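Local coordinates for protein sortase (Actinomyces oris, PDB 2XWG) that is a class C sortase, a calcium-containing membrane enzyme of fimbrial assembly that probably joins pilin subunits covalently through an acyl-thioester intermediate, at residues Leu163-Ser175 with Thr180-Lys192. Sequence-based numbering, arbitrary orientation.
Sequences LNQLKKGDVFYVS and TLKYEVNDITVVK
Phe172 and Tyr183 form a hydrogen-bonded antiparallel pair, and their side chains show how two aromatics can share one face of a hairpin without a full stack. Phe172 CG lies between the backbone N and the carbonyl carbon (chi1 59°), which turns one face of the ring to Tyr183 CB, 3.8 Å from its centroid, as a CH-pi contact. The two planes are nearly parallel, at 17°, but offset so strongly, with 5.6 Å between centroids, that there is little ring-on-ring stacking. Val185 CG2 meets the ring edge, 4.0 Å from Phe172 CE1, while Ile105, Ile107 and Val208 also touch this ring; an alanine in place of Phe172 would probably leave a gap between Tyr183 CB and these residues. Tyr183 OH, beyond the contact, is hydrogen-bonded to Asp206 OD1.

On the other face, the extended Lys182 chain runs alongside the Tyr173 ring, Lys182 CG lying 3.6 Å from Tyr173 CE1, and its CE reaches Val171 CG2. Ser175 OG and Thr180 OG1 share a 2.6 Å hydrogen bond near the hairpin's turn. At the far end, a type II turn from Lys167 to Asp170, with Gly169 N donating a hydrogen bond to Val185 O, leads into the first strand. Strands 171-176 and 179-191 form an antiparallel beta hairpin of the sortase beta-barrel.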
ATOM      1  N   LEU A 163     -12.911  -4.258   3.085  1.00 27.59           N
ATOM      2  CA  LEU A 163     -12.057  -3.564   4.032  1.00 27.08           C
ATOM      3  C   LEU A 163     -12.898  -3.061   5.203  1.00 34.55           C
ATOM      4  O   LEU A 163     -12.421  -3.035   6.336  1.00 42.51           O
ATOM      5  CB  LEU A 163     -11.323  -2.407   3.340  1.00 30.76           C
ATOM      6  CG  LEU A 163      -9.866  -2.211   3.770  1.00 27.34           C
ATOM      7  CD1 LEU A 163      -9.125  -3.507   3.566  1.00 27.24           C
ATOM      8  CD2 LEU A 163      -9.207  -1.097   2.989  1.00 27.02           C
ATOM      9  N   ASN A 164     -14.153  -2.681   4.934  1.00 29.92           N
ATOM     10  CA  ASN A 164     -15.068  -2.205   5.977  1.00 35.99           C
ATOM     11  C   ASN A 164     -15.521  -3.243   7.011  1.00 37.62           C
ATOM     12  O   ASN A 164     -16.433  -2.957   7.776  1.00 36.44           O
ATOM     13  CB  ASN A 164     -16.307  -1.558   5.348  1.00 31.96           C
ATOM     14  CG  ASN A 164     -17.037  -2.508   4.415  1.00 35.38           C
ATOM     15  OD1 ASN A 164     -16.849  -3.721   4.477  1.00 35.69           O
ATOM     16  ND2 ASN A 164     -17.865  -1.960   3.537  1.00 30.63           N
ATOM     17  N   GLN A 165     -14.925  -4.438   7.029  1.00 30.29           N
ATOM     18  CA  GLN A 165     -15.252  -5.420   8.065  1.00 34.23           C
ATOM     19  C   GLN A 165     -14.144  -5.513   9.093  1.00 37.27           C
ATOM     20  O   GLN A 165     -14.318  -6.082  10.179  1.00 40.48           O
ATOM     21  CB  GLN A 165     -15.531  -6.795   7.480  1.00 32.97           C
ATOM     22  CG  GLN A 165     -16.729  -6.809   6.563  1.00 35.74           C
ATOM     23  CD  GLN A 165     -16.927  -8.159   5.943  1.00 41.00           C
ATOM     24  OE1 GLN A 165     -17.597  -8.305   4.905  1.00 40.82           O
ATOM     25  NE2 GLN A 165     -16.314  -9.171   6.562  1.00 37.16           N
ATOM     26  N   LEU A 166     -13.005  -4.924   8.755  1.00 34.01           N
ATOM     27  CA  LEU A 166     -11.855  -4.946   9.648  1.00 39.07           C
ATOM     28  C   LEU A 166     -12.128  -4.090  10.881  1.00 41.28           C
ATOM     29  O   LEU A 166     -12.793  -3.064  10.774  1.00 38.40           O
ATOM     30  CB  LEU A 166     -10.620  -4.412   8.915  1.00 34.30           C
ATOM     31  CG  LEU A 166      -9.956  -5.323   7.860  1.00 33.54           C
ATOM     32  CD1 LEU A 166      -8.642  -4.716   7.436  1.00 28.35           C
ATOM     33  CD2 LEU A 166      -9.712  -6.674   8.418  1.00 26.97           C
ATOM     34  N   LYS A 167     -11.610  -4.511  12.036  1.00 46.25           N
ATOM     35  CA  LYS A 167     -11.547  -3.646  13.216  1.00 50.51           C
ATOM     36  C   LYS A 167     -10.165  -3.705  13.888  1.00 52.91           C
ATOM     37  O   LYS A 167      -9.293  -4.483  13.477  1.00 51.86           O
ATOM     38  CB  LYS A 167     -12.683  -3.952  14.215  1.00 55.17           C
ATOM     39  CG  LYS A 167     -12.613  -5.318  14.895  1.00 56.32           C
ATOM     40  CD  LYS A 167     -13.375  -6.392  14.126  1.00 59.32           C
ATOM     41  CE  LYS A 167     -14.871  -6.101  14.034  1.00 60.17           C
ATOM     42  NZ  LYS A 167     -15.611  -6.150  15.348  1.00 69.11           N
ATOM     43  N   LYS A 168      -9.954  -2.876  14.909  1.00 47.35           N
ATOM     44  CA  LYS A 168      -8.647  -2.819  15.574  1.00 50.75           C
ATOM     45  C   LYS A 168      -8.249  -4.196  16.132  1.00 47.44           C
ATOM     46  O   LYS A 168      -9.102  -4.981  16.528  1.00 48.55           O
ATOM     47  CB  LYS A 168      -8.621  -1.723  16.661  1.00 56.22           C
ATOM     48  CG  LYS A 168      -8.806  -0.290  16.112  1.00 57.00           C
ATOM     49  CD  LYS A 168      -8.880   0.793  17.210  1.00 60.36           C
ATOM     50  CE  LYS A 168      -9.658   2.029  16.695  1.00 68.03           C
ATOM     51  NZ  LYS A 168      -9.042   3.349  17.051  1.00 64.91           N
ATOM     52  N   GLY A 169      -6.957  -4.502  16.122  1.00 50.28           N
ATOM     53  CA  GLY A 169      -6.498  -5.817  16.536  1.00 53.44           C
ATOM     54  C   GLY A 169      -6.568  -6.886  15.449  1.00 52.53           C
ATOM     55  O   GLY A 169      -6.016  -7.993  15.601  1.00 49.57           O
ATOM     56  N   ASP A 170      -7.272  -6.581  14.361  1.00 49.97           N
ATOM     57  CA  ASP A 170      -7.227  -7.453  13.193  1.00 47.78           C
ATOM     58  C   ASP A 170      -5.823  -7.406  12.577  1.00 44.41           C
ATOM     59  O   ASP A 170      -5.089  -6.418  12.687  1.00 41.25           O
ATOM     60  CB  ASP A 170      -8.315  -7.113  12.163  1.00 44.67           C
ATOM     61  CG  ASP A 170      -9.635  -7.824  12.448  1.00 50.71           C
ATOM     62  OD1 ASP A 170      -9.595  -8.889  13.110  1.00 53.39           O
ATOM     63  OD2 ASP A 170     -10.709  -7.326  12.017  1.00 48.88           O
ATOM     64  N   VAL A 171      -5.462  -8.499  11.931  1.00 39.94           N
ATOM     65  CA  VAL A 171      -4.094  -8.713  11.527  1.00 36.69           C
ATOM     66  C   VAL A 171      -4.018  -8.839  10.018  1.00 34.00           C
ATOM     67  O   VAL A 171      -4.938  -9.374   9.410  1.00 31.51           O
ATOM     68  CB  VAL A 171      -3.601  -9.984  12.206  1.00 35.20           C
ATOM     69  CG1 VAL A 171      -2.894 -10.874  11.241  1.00 38.33           C
ATOM     70  CG2 VAL A 171      -2.734  -9.626  13.399  1.00 39.77           C
ATOM     71  N   PHE A 172      -2.962  -8.287   9.415  1.00 33.69           N
ATOM     72  CA  PHE A 172      -2.588  -8.614   8.031  1.00 29.31           C
ATOM     73  C   PHE A 172      -1.092  -8.799   7.858  1.00 31.55           C
ATOM     74  O   PHE A 172      -0.303  -8.370   8.707  1.00 31.38           O
ATOM     75  CB  PHE A 172      -3.117  -7.611   6.995  1.00 27.14           C
ATOM     76  CG  PHE A 172      -2.666  -6.195   7.196  1.00 25.28           C
ATOM     77  CD1 PHE A 172      -3.428  -5.306   7.960  1.00 29.25           C
ATOM     78  CD2 PHE A 172      -1.541  -5.726   6.570  1.00 22.88           C
ATOM     79  CE1 PHE A 172      -3.048  -3.994   8.122  1.00 24.52           C
ATOM     80  CE2 PHE A 172      -1.136  -4.414   6.724  1.00 25.35           C
ATOM     81  CZ  PHE A 172      -1.893  -3.542   7.509  1.00 31.62           C
ATOM     82  N   TYR A 173      -0.712  -9.443   6.751  1.00 29.56           N
ATOM     83  CA  TYR A 173       0.680  -9.789   6.494  1.00 29.15           C
ATOM     84  C   TYR A 173       1.076  -9.329   5.126  1.00 27.14           C
ATOM     85  O   TYR A 173       0.360  -9.568   4.174  1.00 28.48           O
ATOM     86  CB  TYR A 173       0.857 -11.286   6.514  1.00 26.16           C
ATOM     87  CG  TYR A 173       0.444 -11.937   7.796  1.00 31.79           C
ATOM     88  CD1 TYR A 173       1.347 -12.111   8.823  1.00 32.23           C
ATOM     89  CD2 TYR A 173      -0.849 -12.405   7.974  1.00 32.66           C
ATOM     90  CE1 TYR A 173       0.984 -12.730  10.004  1.00 34.77           C
ATOM     91  CE2 TYR A 173      -1.221 -13.041   9.144  1.00 34.64           C
ATOM     92  CZ  TYR A 173      -0.295 -13.200  10.153  1.00 40.41           C
ATOM     93  OH  TYR A 173      -0.660 -13.819  11.332  1.00 46.30           O
ATOM     94  N   VAL A 174       2.239  -8.706   5.017  1.00 34.08           N
ATOM     95  CA  VAL A 174       2.756  -8.269   3.733  1.00 34.63           C
ATOM     96  C   VAL A 174       4.077  -9.006   3.429  1.00 38.35           C
ATOM     97  O   VAL A 174       5.093  -8.716   4.057  1.00 43.35           O
ATOM     98  CB  VAL A 174       2.975  -6.757   3.743  1.00 32.73           C
ATOM     99  CG1 VAL A 174       3.506  -6.276   2.398  1.00 32.92           C
ATOM    100  CG2 VAL A 174       1.673  -6.048   4.101  1.00 31.89           C
ATOM    101  N   SER A 175       4.053  -9.963   2.499  1.00 24.03           N
ATOM    102  CA  SER A 175       5.268 -10.685   2.083  1.00 31.49           C
ATOM    103  C   SER A 175       5.958 -10.098   0.850  1.00 29.27           C
ATOM    104  O   SER A 175       5.313  -9.809  -0.153  1.00 29.24           O
ATOM    105  CB  SER A 175       4.957 -12.155   1.827  1.00 26.45           C
ATOM    106  OG  SER A 175       4.551 -12.762   3.037  1.00 32.37           O
ATOM    107  N   THR A 180       8.212 -12.005   5.535  1.00 35.18           N
ATOM    108  CA  THR A 180       6.807 -11.738   5.798  1.00 32.47           C
ATOM    109  C   THR A 180       6.636 -10.786   6.973  1.00 39.90           C
ATOM    110  O   THR A 180       7.127 -11.051   8.064  1.00 45.87           O
ATOM    111  CB  THR A 180       6.016 -13.028   6.074  1.00 33.10           C
ATOM    112  OG1 THR A 180       6.014 -13.853   4.903  1.00 34.12           O
ATOM    113  CG2 THR A 180       4.577 -12.715   6.423  1.00 31.36           C
ATOM    114  N   LEU A 181       5.919  -9.688   6.745  1.00 39.91           N
ATOM    115  CA  LEU A 181       5.747  -8.650   7.737  1.00 35.11           C
ATOM    116  C   LEU A 181       4.347  -8.725   8.349  1.00 40.88           C
ATOM    117  O   LEU A 181       3.355  -8.627   7.629  1.00 37.91           O
ATOM    118  CB  LEU A 181       5.910  -7.295   7.067  1.00 35.09           C
ATOM    119  CG  LEU A 181       7.063  -7.071   6.096  1.00 39.03           C
ATOM    120  CD1 LEU A 181       7.071  -5.611   5.710  1.00 39.15           C
ATOM    121  CD2 LEU A 181       8.414  -7.477   6.693  1.00 41.57           C
ATOM    122  N   LYS A 182       4.255  -8.895   9.665  1.00 30.61           N
ATOM    123  CA  LYS A 182       2.959  -8.892  10.316  1.00 31.14           C
ATOM    124  C   LYS A 182       2.610  -7.498  10.790  1.00 37.58           C
ATOM    125  O   LYS A 182       3.401  -6.893  11.516  1.00 38.46           O
ATOM    126  CB  LYS A 182       2.964  -9.834  11.510  1.00 33.65           C
ATOM    127  CG  LYS A 182       1.635  -9.948  12.226  1.00 33.43           C
ATOM    128  CD  LYS A 182       1.747 -10.919  13.392  1.00 36.39           C
ATOM    129  CE  LYS A 182       0.398 -11.211  14.011  1.00 35.82           C
ATOM    130  NZ  LYS A 182       0.521 -11.994  15.297  1.00 39.68           N
ATOM    131  N   TYR A 183       1.440  -6.988  10.384  1.00 36.77           N
ATOM    132  CA  TYR A 183       0.890  -5.728  10.922  1.00 35.15           C
ATOM    133  C   TYR A 183      -0.408  -5.955  11.698  1.00 35.47           C
ATOM    134  O   TYR A 183      -1.182  -6.852  11.370  1.00 35.64           O
ATOM    135  CB  TYR A 183       0.645  -4.715   9.808  1.00 31.75           C
ATOM    136  CG  TYR A 183       1.915  -4.302   9.134  1.00 32.76           C
ATOM    137  CD1 TYR A 183       2.456  -5.067   8.135  1.00 32.11           C
ATOM    138  CD2 TYR A 183       2.577  -3.158   9.504  1.00 32.39           C
ATOM    139  CE1 TYR A 183       3.625  -4.708   7.526  1.00 32.75           C
ATOM    140  CE2 TYR A 183       3.734  -2.782   8.899  1.00 34.26           C
ATOM    141  CZ  TYR A 183       4.266  -3.566   7.910  1.00 33.63           C
ATOM    142  OH  TYR A 183       5.445  -3.208   7.291  1.00 32.85           O
ATOM    143  N   GLU A 184      -0.643  -5.149  12.730  1.00 39.05           N
ATOM    144  CA  GLU A 184      -1.888  -5.226  13.482  1.00 42.27           C
ATOM    145  C   GLU A 184      -2.644  -3.906  13.300  1.00 44.35           C
ATOM    146  O   GLU A 184      -2.047  -2.833  13.387  1.00 42.89           O
ATOM    147  CB  GLU A 184      -1.602  -5.514  14.959  1.00 47.14           C
ATOM    148  CG  GLU A 184      -2.851  -5.544  15.848  1.00 56.72           C
ATOM    149  CD  GLU A 184      -2.535  -5.741  17.341  1.00 67.76           C
ATOM    150  OE1 GLU A 184      -1.654  -5.016  17.874  1.00 68.92           O
ATOM    151  OE2 GLU A 184      -3.174  -6.617  17.980  1.00 63.76           O
ATOM    152  N   VAL A 185      -3.944  -3.980  13.019  1.00 37.94           N
ATOM    153  CA  VAL A 185      -4.741  -2.781  12.748  1.00 36.07           C
ATOM    154  C   VAL A 185      -4.939  -1.957  14.016  1.00 41.58           C
ATOM    155  O   VAL A 185      -5.426  -2.463  15.027  1.00 41.77           O
ATOM    156  CB  VAL A 185      -6.118  -3.146  12.186  1.00 37.25           C
ATOM    157  CG1 VAL A 185      -6.987  -1.907  12.035  1.00 35.26           C
ATOM    158  CG2 VAL A 185      -5.973  -3.874  10.873  1.00 30.30           C
ATOM    159  N   ASN A 186      -4.567  -0.686  13.977  1.00 41.85           N
ATOM    160  CA  ASN A 186      -4.721   0.132  15.168  1.00 47.71           C
ATOM    161  C   ASN A 186      -5.310   1.513  14.895  1.00 54.26           C
ATOM    162  O   ASN A 186      -5.230   2.401  15.744  1.00 58.34           O
ATOM    163  CB  ASN A 186      -3.399   0.256  15.923  1.00 45.88           C
ATOM    164  CG  ASN A 186      -2.407   1.164  15.216  1.00 51.25           C
ATOM    165  OD1 ASN A 186      -2.747   1.863  14.247  1.00 48.78           O
ATOM    166  ND2 ASN A 186      -1.171   1.176  15.712  1.00 47.16           N
ATOM    167  N   ASP A 187      -5.902   1.693  13.719  1.00 54.48           N
ATOM    168  CA  ASP A 187      -6.569   2.948  13.403  1.00 56.70           C
ATOM    169  C   ASP A 187      -7.435   2.814  12.156  1.00 57.92           C
ATOM    170  O   ASP A 187      -6.960   2.448  11.085  1.00 53.72           O
ATOM    171  CB  ASP A 187      -5.542   4.077  13.243  1.00 63.56           C
ATOM    172  CG  ASP A 187      -6.165   5.477  13.339  1.00 71.58           C
ATOM    173  OD1 ASP A 187      -7.313   5.614  13.847  1.00 69.06           O
ATOM    174  OD2 ASP A 187      -5.479   6.446  12.919  1.00 73.19           O
ATOM    175  N   ILE A 188      -8.719   3.113  12.310  1.00 61.80           N
ATOM    176  CA  ILE A 188      -9.658   3.077  11.199  1.00 55.69           C
ATOM    177  C   ILE A 188     -10.377   4.408  11.146  1.00 53.15           C
ATOM    178  O   ILE A 188     -10.679   4.997  12.177  1.00 61.85           O
ATOM    179  CB  ILE A 188     -10.644   1.922  11.355  1.00 52.60           C
ATOM    180  CG1 ILE A 188      -9.860   0.637  11.662  1.00 50.00           C
ATOM    181  CG2 ILE A 188     -11.507   1.795  10.114  1.00 48.94           C
ATOM    182  CD1 ILE A 188     -10.660  -0.632  11.543  1.00 48.62           C
ATOM    183  N   THR A 189     -10.649   4.878   9.940  1.00 59.08           N
ATOM    184  CA  THR A 189     -10.942   6.286   9.737  1.00 59.75           C
ATOM    185  C   THR A 189     -11.516   6.540   8.355  1.00 57.72           C
ATOM    186  O   THR A 189     -10.921   6.129   7.366  1.00 56.75           O
ATOM    187  CB  THR A 189      -9.644   7.100   9.828  1.00 62.72           C
ATOM    188  OG1 THR A 189      -9.224   7.177  11.195  1.00 69.98           O
ATOM    189  CG2 THR A 189      -9.865   8.498   9.288  1.00 64.38           C
ATOM    190  N   VAL A 190     -12.664   7.208   8.281  1.00 47.23           N
ATOM    191  CA  VAL A 190     -13.232   7.602   6.997  1.00 41.87           C
ATOM    192  C   VAL A 190     -12.795   9.025   6.763  1.00 41.26           C
ATOM    193  O   VAL A 190     -12.421   9.694   7.700  1.00 49.34           O
ATOM    194  CB  VAL A 190     -14.746   7.458   6.996  1.00 41.77           C
ATOM    195  CG1 VAL A 190     -15.345   8.118   5.781  1.00 37.41           C
ATOM    196  CG2 VAL A 190     -15.099   5.983   7.022  1.00 40.88           C
ATOM    197  N   VAL A 191     -12.792   9.491   5.527  1.00 39.57           N
ATOM    198  CA  VAL A 191     -12.065  10.715   5.237  1.00 40.14           C
ATOM    199  C   VAL A 191     -12.412  11.206   3.847  1.00 44.50           C
ATOM    200  O   VAL A 191     -12.898  10.447   3.036  1.00 47.31           O
ATOM    201  CB  VAL A 191     -10.544  10.483   5.409  1.00 44.94           C
ATOM    202  CG1 VAL A 191      -9.742  10.934   4.180  1.00 43.99           C
ATOM    203  CG2 VAL A 191     -10.052  11.147   6.674  1.00 44.71           C
ATOM    204  N   LYS A 192     -12.211  12.487   3.583  1.00 53.28           N
ATOM    205  CA  LYS A 192     -12.478  13.037   2.264  1.00 54.83           C
ATOM    206  C   LYS A 192     -11.256  12.824   1.391  1.00 52.67           C
ATOM    207  O   LYS A 192     -10.133  12.829   1.895  1.00 53.02           O
ATOM    208  CB  LYS A 192     -12.768  14.541   2.361  1.00 58.86           C
ATOM    209  CG  LYS A 192     -14.134  14.901   2.894  1.00 66.08           C
ATOM    210  CD  LYS A 192     -14.288  16.422   2.971  1.00 73.82           C
ATOM    211  CE  LYS A 192     -15.569  16.822   3.705  1.00 81.21           C
ATOM    212  NZ  LYS A 192     -15.618  16.244   5.093  1.00 81.18           N
TER